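Local coordinates for protein inulin fructotransferase (Bacillus sp. snu-7, PDB 2INV) that probably cleaves inulin by intramolecular fructosyl transfer, releasing a cyclic di-fructose anhydride, at residues Ser221-Gly226 against Thr245-Phe250; His174-Gly179 against Val197-Ile202. One frame throughout, in Å; residues are numbered along the deposited sequence.

In the fold
The two contacts follow one another along a right-handed parallel beta-helix, contact 2 closing before contact 1 opens, and their centres lie about 10 Å apart. Strands 201-203 and 224-226 are neighbours, so the coils stack in order. Asn-223 of contact 1 joins them: its OD1 lies 2.8 Å from ND2 of Asn-200, and its ND2 lies 2.8 Å from O of Val-197, both probable hydrogen bonds. Toward one end, contact 1 reaches the sugar pocket, where the side chain of Phe-250 lies about 4 Å from a bound fructose; the side chain of Met-201 in contact 2 is about 8 Å from a bound fructose. Both contacts also touch the second subunit of the trimer.

Contact 1 of 2, residues Ser221-Gly226 against Thr245-Phe250; sequences SGNHMG and TGNNLF. With 2PO (phosphonate), chain H.
Asn-223 and Asn-247 run abreast in the same direction, their amides almost in one plane (7°), as two rungs of an asparagine ladder in the right-handed parallel beta-helix. OD1 of Asn-247 takes two donors, the backbone N of Asn-223 at 2.9 Å and, in its own carbonyl plane, ND2 of Asn-223 at 3.1 Å. Asparagine suits the place because its short amide both accepts and donates: ND2 of Asn-247 goes back to O of Val-220, while Asn-223 continues the ladder to Asn-200. Gly-222 and Gly-246 make the bend just before each rung with a positive phi that glycine adopts readily, and a CB on Gly-246 would run into O2P of the phosphonate.

Beyond the turn, CB of Met-225 meets CD2 of Leu-249 at 3.7 Å, the chains alongside each other. A chi1 of 44° tucks the ring of Phe-250 over the neighbouring coil, where it lines the sugar pocket and touches a bound fructose. O of Met-225 sits over the centre of one ring face and also accepts the N-H of Phe-250 at 2.8 Å, while ND1 of His-224 lies at the ring edge. CE1 of Phe-250 comes within 3.4 Å of CA of Gly-226, where any side chain would collide with the ring. At the other end, three Thr-245 hydroxyls, one from each subunit, grip the phosphonate, here with OG1 2.6 Å from O2P.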
ATOM      1  N   SER A 221       3.621   5.550   2.661  1.00 11.83           N
ATOM      2  CA  SER A 221       3.535   4.100   2.740  1.00 13.04           C
ATOM      3  C   SER A 221       4.252   3.370   1.611  1.00 12.73           C
ATOM      4  O   SER A 221       4.611   3.972   0.597  1.00 12.40           O
ATOM      5  CB  SER A 221       2.067   3.674   2.754  1.00 14.88           C
ATOM      6  OG  SER A 221       1.463   3.922   1.511  1.00 19.62           O
ATOM      7  N   GLY A 222       4.425   2.062   1.794  1.00 13.10           N
ATOM      8  CA  GLY A 222       5.075   1.228   0.796  1.00 13.06           C
ATOM      9  C   GLY A 222       6.482   1.622   0.378  1.00 12.51           C
ATOM     10  O   GLY A 222       6.946   1.218  -0.692  1.00 13.89           O
ATOM     11  N   ASN A 223       7.178   2.383   1.221  1.00 12.10           N
ATOM     12  CA  ASN A 223       8.533   2.824   0.901  1.00 12.00           C
ATOM     13  C   ASN A 223       9.655   2.035   1.583  1.00 12.00           C
ATOM     14  O   ASN A 223       9.464   1.449   2.651  1.00 12.20           O
ATOM     15  CB  ASN A 223       8.713   4.304   1.257  1.00 11.02           C
ATOM     16  CG  ASN A 223       7.662   5.197   0.625  1.00 12.96           C
ATOM     17  OD1 ASN A 223       7.809   5.459  -0.668  1.00 10.85           O
ATOM     18  ND2 ASN A 223       6.724   5.642   1.291  1.00 11.87           N
ATOM     19  N   HIS A 224      10.825   2.047   0.939  1.00 13.27           N
ATOM     20  CA  HIS A 224      12.055   1.390   1.408  1.00 12.92           C
ATOM     21  C   HIS A 224      13.006   2.524   1.825  1.00 13.42           C
ATOM     22  O   HIS A 224      13.447   3.280   0.961  1.00 14.25           O
ATOM     23  CB  HIS A 224      12.735   0.641   0.254  1.00 13.65           C
ATOM     24  CG  HIS A 224      12.281  -0.777   0.056  1.00 13.04           C
ATOM     25  ND1 HIS A 224      12.523  -1.778   0.973  1.00 14.63           N
ATOM     26  CD2 HIS A 224      11.682  -1.383  -1.001  1.00 12.05           C
ATOM     27  CE1 HIS A 224      12.097  -2.934   0.492  1.00 12.80           C
ATOM     28  NE2 HIS A 224      11.584  -2.723  -0.704  1.00 14.78           N
HETATM   29  N   MSE A 225      13.336   2.671   3.109  1.00 12.54           N
HETATM   30  CA  MSE A 225      14.244   3.775   3.499  1.00 12.83           C
HETATM   31  C   MSE A 225      15.427   3.427   4.405  1.00 12.08           C
HETATM   32  O   MSE A 225      15.316   2.636   5.351  1.00 12.81           O
HETATM   33  CB  MSE A 225      13.485   4.910   4.198  1.00 13.26           C
HETATM   34  CG  MSE A 225      12.419   5.576   3.340  1.00 14.48           C
HETATM   35 SE   MSE A 225      11.619   7.035   4.310  1.00 14.89          SE
HETATM   36  CE  MSE A 225       9.789   6.735   3.850  1.00 15.99           C
ATOM     37  N   GLY A 226      16.548   4.084   4.120  1.00 11.63           N
ATOM     38  CA  GLY A 226      17.775   3.930   4.882  1.00 11.86           C
ATOM     39  C   GLY A 226      18.486   5.272   4.818  1.00 11.36           C
ATOM     40  O   GLY A 226      18.854   5.733   3.735  1.00 10.66           O
ATOM     41  N   THR A 245       2.490   3.807   6.992  1.00 11.14           N
ATOM     42  CA  THR A 245       2.146   2.399   6.988  1.00 11.18           C
ATOM     43  C   THR A 245       2.847   1.582   5.896  1.00 11.11           C
ATOM     44  O   THR A 245       3.153   2.092   4.818  1.00 11.11           O
ATOM     45  CB  THR A 245       0.629   2.286   6.788  1.00 11.55           C
ATOM     46  OG1 THR A 245       0.104   2.460   5.315  1.00 10.06           O
ATOM     47  CG2 THR A 245      -0.240   3.021   7.731  1.00 12.02           C
ATOM     48  N   GLY A 246       3.074   0.305   6.186  1.00 10.82           N
ATOM     49  CA  GLY A 246       3.699  -0.593   5.229  1.00 10.21           C
ATOM     50  C   GLY A 246       5.045  -0.169   4.677  1.00  9.91           C
ATOM     51  O   GLY A 246       5.372  -0.466   3.532  1.00 11.17           O
ATOM     52  N   ASN A 247       5.836   0.524   5.482  1.00  9.27           N
ATOM     53  CA  ASN A 247       7.155   0.950   5.044  1.00  9.50           C
ATOM     54  C   ASN A 247       8.182   0.014   5.650  1.00 10.51           C
ATOM     55  O   ASN A 247       7.987  -0.508   6.751  1.00 11.06           O
ATOM     56  CB  ASN A 247       7.443   2.381   5.505  1.00 10.04           C
ATOM     57  CG  ASN A 247       6.514   3.391   4.880  1.00 10.33           C
ATOM     58  OD1 ASN A 247       6.669   3.765   3.713  1.00 10.23           O
ATOM     59  ND2 ASN A 247       5.527   3.834   5.652  1.00 10.30           N
ATOM     60  N   ASN A 248       9.274  -0.204   4.931  1.00 10.65           N
ATOM     61  CA  ASN A 248      10.338  -1.058   5.432  1.00 11.59           C
ATOM     62  C   ASN A 248      11.524  -0.136   5.645  1.00 13.22           C
ATOM     63  O   ASN A 248      12.296   0.130   4.725  1.00 13.34           O
ATOM     64  CB  ASN A 248      10.678  -2.147   4.419  1.00 11.92           C
ATOM     65  CG  ASN A 248      11.520  -3.253   5.021  1.00 12.00           C
ATOM     66  OD1 ASN A 248      12.537  -2.992   5.655  1.00 12.97           O
ATOM     67  ND2 ASN A 248      11.095  -4.499   4.833  1.00  9.57           N
ATOM     68  N   LEU A 249      11.633   0.379   6.863  1.00 12.72           N
ATOM     69  CA  LEU A 249      12.699   1.298   7.219  1.00 13.72           C
ATOM     70  C   LEU A 249      13.851   0.545   7.845  1.00 13.91           C
ATOM     71  O   LEU A 249      13.730  -0.047   8.916  1.00 13.56           O
ATOM     72  CB  LEU A 249      12.172   2.398   8.141  1.00 14.36           C
ATOM     73  CG  LEU A 249      10.787   2.878   7.706  1.00 14.72           C
ATOM     74  CD1 LEU A 249      10.295   3.740   8.661  1.00 16.56           C
ATOM     75  CD2 LEU A 249      10.950   3.496   6.561  1.00 16.20           C
ATOM     76  N   PHE A 250      14.985   0.584   7.167  1.00 13.64           N
ATOM     77  CA  PHE A 250      16.162  -0.126   7.631  1.00 14.49           C
ATOM     78  C   PHE A 250      17.306   0.806   8.001  1.00 16.07           C
ATOM     79  O   PHE A 250      17.222   2.024   7.838  1.00 15.13           O
ATOM     80  CB  PHE A 250      16.585  -1.129   6.557  1.00 14.41           C
ATOM     81  CG  PHE A 250      16.560  -0.561   5.173  1.00 14.21           C
ATOM     82  CD1 PHE A 250      17.585   0.273   4.732  1.00 14.14           C
ATOM     83  CD2 PHE A 250      15.501  -0.840   4.309  1.00 13.03           C
ATOM     84  CE1 PHE A 250      17.557   0.815   3.454  1.00 13.95           C
ATOM     85  CE2 PHE A 250      15.471  -0.294   3.021  1.00 13.61           C
ATOM     86  CZ  PHE A 250      16.500   0.530   2.600  1.00 13.46           C
TER
HETATM   87  P   2PO H1001      -0.798  -1.123   3.937  1.00 37.47           P
HETATM   88  O1P 2PO H1001      -2.236  -0.869   3.341  1.00 33.28           O
HETATM   89  O2P 2PO H1001      -0.009   0.254   3.855  1.00 33.66           O
HETATM   90  O3P 2PO H1001      -0.064  -2.317   3.427  1.00 33.59           O

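Contact 2 of 2, residues His174-Gly179 against Val197-Ile202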
ATOM      1  N   HIS A 174       2.297  14.111  -5.417  1.00 11.20           N
ATOM      2  CA  HIS A 174       2.469  12.668  -5.514  1.00 11.22           C
ATOM      3  C   HIS A 174       3.919  12.350  -5.867  1.00 11.87           C
ATOM      4  O   HIS A 174       4.441  12.820  -6.888  1.00 10.77           O
ATOM      5  CB  HIS A 174       1.526  12.124  -6.589  1.00 11.72           C
ATOM      6  CG  HIS A 174       1.310  10.645  -6.531  1.00 12.62           C
ATOM      7  ND1 HIS A 174       1.906   9.835  -5.588  1.00 13.29           N
ATOM      8  CD2 HIS A 174       0.515   9.835  -7.271  1.00 11.48           C
ATOM      9  CE1 HIS A 174       1.490   8.593  -5.751  1.00 12.14           C
ATOM     10  NE2 HIS A 174       0.645   8.565  -6.764  1.00 14.20           N
ATOM     11  N   ILE A 175       4.561  11.560  -5.012  1.00 11.65           N
ATOM     12  CA  ILE A 175       5.954  11.167  -5.203  1.00 12.75           C
ATOM     13  C   ILE A 175       6.023   9.642  -5.188  1.00 12.30           C
ATOM     14  O   ILE A 175       6.059   9.042  -4.114  1.00 12.02           O
ATOM     15  CB  ILE A 175       6.837  11.673  -4.042  1.00 13.71           C
ATOM     16  CG1 ILE A 175       6.721  13.195  -3.897  1.00 14.54           C
ATOM     17  CG2 ILE A 175       8.284  11.248  -4.263  1.00 15.41           C
ATOM     18  CD1 ILE A 175       7.217  13.977  -5.104  1.00 13.33           C
ATOM     19  N   THR A 176       6.032   9.007  -6.356  1.00 11.76           N
ATOM     20  CA  THR A 176       6.079   7.549  -6.373  1.00 12.40           C
ATOM     21  C   THR A 176       7.043   6.895  -7.369  1.00 12.27           C
ATOM     22  O   THR A 176       7.440   7.492  -8.360  1.00 12.33           O
ATOM     23  CB  THR A 176       4.660   6.971  -6.582  1.00 12.49           C
ATOM     24  OG1 THR A 176       4.712   5.542  -6.514  1.00 15.10           O
ATOM     25  CG2 THR A 176       4.104   7.395  -7.933  1.00 14.73           C
ATOM     26  N   GLY A 177       7.421   5.659  -7.056  1.00 13.04           N
ATOM     27  CA  GLY A 177       8.323   4.869  -7.881  1.00 11.61           C
ATOM     28  C   GLY A 177       9.720   5.421  -8.063  1.00 12.28           C
ATOM     29  O   GLY A 177      10.445   5.005  -8.960  1.00 11.97           O
HETATM   30  N   MSE A 178      10.122   6.338  -7.195  1.00 12.55           N
HETATM   31  CA  MSE A 178      11.436   6.959  -7.314  1.00 12.72           C
HETATM   32  C   MSE A 178      12.621   6.206  -6.732  1.00 12.43           C
HETATM   33  O   MSE A 178      12.474   5.222  -5.990  1.00 12.24           O
HETATM   34  CB  MSE A 178      11.408   8.359  -6.708  1.00 12.20           C
HETATM   35  CG  MSE A 178      10.305   9.261  -7.264  1.00 13.76           C
HETATM   36 SE   MSE A 178      10.885  10.357  -8.731  1.00 16.80          SE
HETATM   37  CE  MSE A 178      12.576  10.928  -7.988  1.00 15.45           C
ATOM     38  N   GLY A 179      13.804   6.696  -7.093  1.00 12.26           N
ATOM     39  CA  GLY A 179      15.046   6.123  -6.623  1.00 12.41           C
ATOM     40  C   GLY A 179      15.933   7.279  -6.211  1.00 13.04           C
ATOM     41  O   GLY A 179      16.294   8.120  -7.040  1.00 14.43           O
ATOM     42  N   VAL A 197       3.642   9.959  -0.611  1.00 12.11           N
ATOM     43  CA  VAL A 197       4.991   9.488  -0.786  1.00 12.01           C
ATOM     44  C   VAL A 197       4.827   7.984  -0.614  1.00 12.20           C
ATOM     45  O   VAL A 197       4.725   7.490   0.502  1.00 13.58           O
ATOM     46  CB  VAL A 197       5.879  10.090   0.318  1.00 11.24           C
ATOM     47  CG1 VAL A 197       7.280   9.538   0.238  1.00 12.13           C
ATOM     48  CG2 VAL A 197       5.897  11.609   0.195  1.00 10.57           C
ATOM     49  N   ASN A 198       4.780   7.262  -1.728  1.00 12.36           N
ATOM     50  CA  ASN A 198       4.574   5.814  -1.692  1.00 13.33           C
ATOM     51  C   ASN A 198       5.316   5.064  -2.797  1.00 12.24           C
ATOM     52  O   ASN A 198       5.536   5.600  -3.884  1.00 11.66           O
ATOM     53  CB  ASN A 198       3.080   5.507  -1.828  1.00 14.37           C
ATOM     54  CG  ASN A 198       2.568   5.763  -3.230  1.00 15.63           C
ATOM     55  OD1 ASN A 198       2.569   6.904  -3.702  1.00 15.50           O
ATOM     56  ND2 ASN A 198       2.140   4.698  -3.913  1.00 17.44           N
ATOM     57  N   ASP A 199       5.689   3.820  -2.502  1.00 12.15           N
ATOM     58  CA  ASP A 199       6.374   2.954  -3.457  1.00 12.21           C
ATOM     59  C   ASP A 199       7.722   3.520  -3.937  1.00 11.83           C
ATOM     60  O   ASP A 199       8.029   3.461  -5.127  1.00 11.42           O
ATOM     61  CB  ASP A 199       5.462   2.714  -4.664  1.00 13.75           C
ATOM     62  CG  ASP A 199       5.729   1.391  -5.351  1.00 14.99           C
ATOM     63  OD1 ASP A 199       6.331   0.500  -4.718  1.00 14.53           O
ATOM     64  OD2 ASP A 199       5.329   1.238  -6.524  1.00 16.68           O
ATOM     65  N   ASN A 200       8.524   4.060  -3.019  1.00 11.74           N
ATOM     66  CA  ASN A 200       9.832   4.612  -3.383  1.00 11.76           C
ATOM     67  C   ASN A 200      10.994   3.901  -2.708  1.00 12.43           C
ATOM     68  O   ASN A 200      10.813   3.195  -1.714  1.00 13.40           O
ATOM     69  CB  ASN A 200       9.935   6.110  -3.040  1.00 12.53           C
ATOM     70  CG  ASN A 200       8.779   6.918  -3.569  1.00 12.47           C
ATOM     71  OD1 ASN A 200       8.867   7.329  -4.831  1.00 12.44           O
ATOM     72  ND2 ASN A 200       7.814   7.182  -2.846  1.00 13.61           N
HETATM   73  N   MSE A 201      12.186   4.121  -3.260  1.00 13.07           N
HETATM   74  CA  MSE A 201      13.428   3.566  -2.731  1.00 13.79           C
HETATM   75  C   MSE A 201      14.352   4.733  -2.427  1.00 13.66           C
HETATM   76  O   MSE A 201      14.966   5.305  -3.337  1.00 13.88           O
HETATM   77  CB  MSE A 201      14.074   2.637  -3.754  1.00 14.82           C
HETATM   78  CG  MSE A 201      15.487   2.184  -3.407  1.00 17.97           C
HETATM   79 SE   MSE A 201      15.601   1.249  -1.743  1.00 22.60          SE
HETATM   80  CE  MSE A 201      14.982  -0.472  -2.332  1.00 22.92           C
ATOM     81  N   ILE A 202      14.422   5.083  -1.146  1.00 13.30           N
ATOM     82  CA  ILE A 202      15.230   6.202  -0.683  1.00 13.81           C
ATOM     83  C   ILE A 202      16.278   5.672   0.286  1.00 13.56           C
ATOM     84  O   ILE A 202      15.989   5.488   1.475  1.00 13.69           O
ATOM     85  CB  ILE A 202      14.355   7.202   0.075  1.00 14.78           C
ATOM     86  CG1 ILE A 202      13.010   7.338  -0.636  1.00 15.38           C
ATOM     87  CG2 ILE A 202      15.058   8.544   0.178  1.00 15.46           C
ATOM     88  CD1 ILE A 202      11.997   8.148   0.113  1.00 15.91           C
TER
HETATM   89  O   HOH W   1       4.607   3.396  -8.110  1.00 23.77           O
HETATM   90  O   HOH W   2      10.913   2.818  -6.615  1.00 14.07           O
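Segments 174-179 and 197-202 run parallel, 10° apart, as strand, turn and strand of successive coils in a right-handed parallel beta-helix, with CA of Ile-175 4.8 Å from CA of Val-197. The side chains of this pair lie on one face of the sheet, that of Thr-176 on the other.

Asn-200 is the rung that ties the turn together. Its side chain runs alongside that of Met-178, with CG beside the backbone N (chi1 -51°), a setting that brings both ends of the amide to the preceding coil. OD1 accepts the N-H of Met-178 at 2.9 Å, and ND2 donates to O of Ile-175, also at 2.9 Å, while bonding Asn-223 in the next coil. O of Ile-175 therefore holds two donors, ND2 and the backbone N of Asn-198, which arrive from opposite faces of its carbonyl plane. A leucine in place of Asn-200 would probably leave the N-H of Met-178 without its acceptor, O of Ile-175 with one donor fewer and OD1 of Asn-223 without the Asn-200 amide, breaking the ladder at this coil.

Gly-177 takes a positive phi (62°) at the bend, and its N makes a weak bond to O of Asp-199. Thr-176 suits its place by having a branch for each job: CG2 covers one face of the His-174 ring, offset toward the rim, and OG1 donates to O of Asn-198 at 2.8 Å, from above the carbonyl plane. Asp-199 reaches outward, its OD1 forming a salt bridge with Arg-196 of the second subunit and its OD2 bonding His-174 of that subunit. A water bridges back to the turn, donating to OD2 of Asp-199 and, at 2.7 Å, to OG1 of Thr-176.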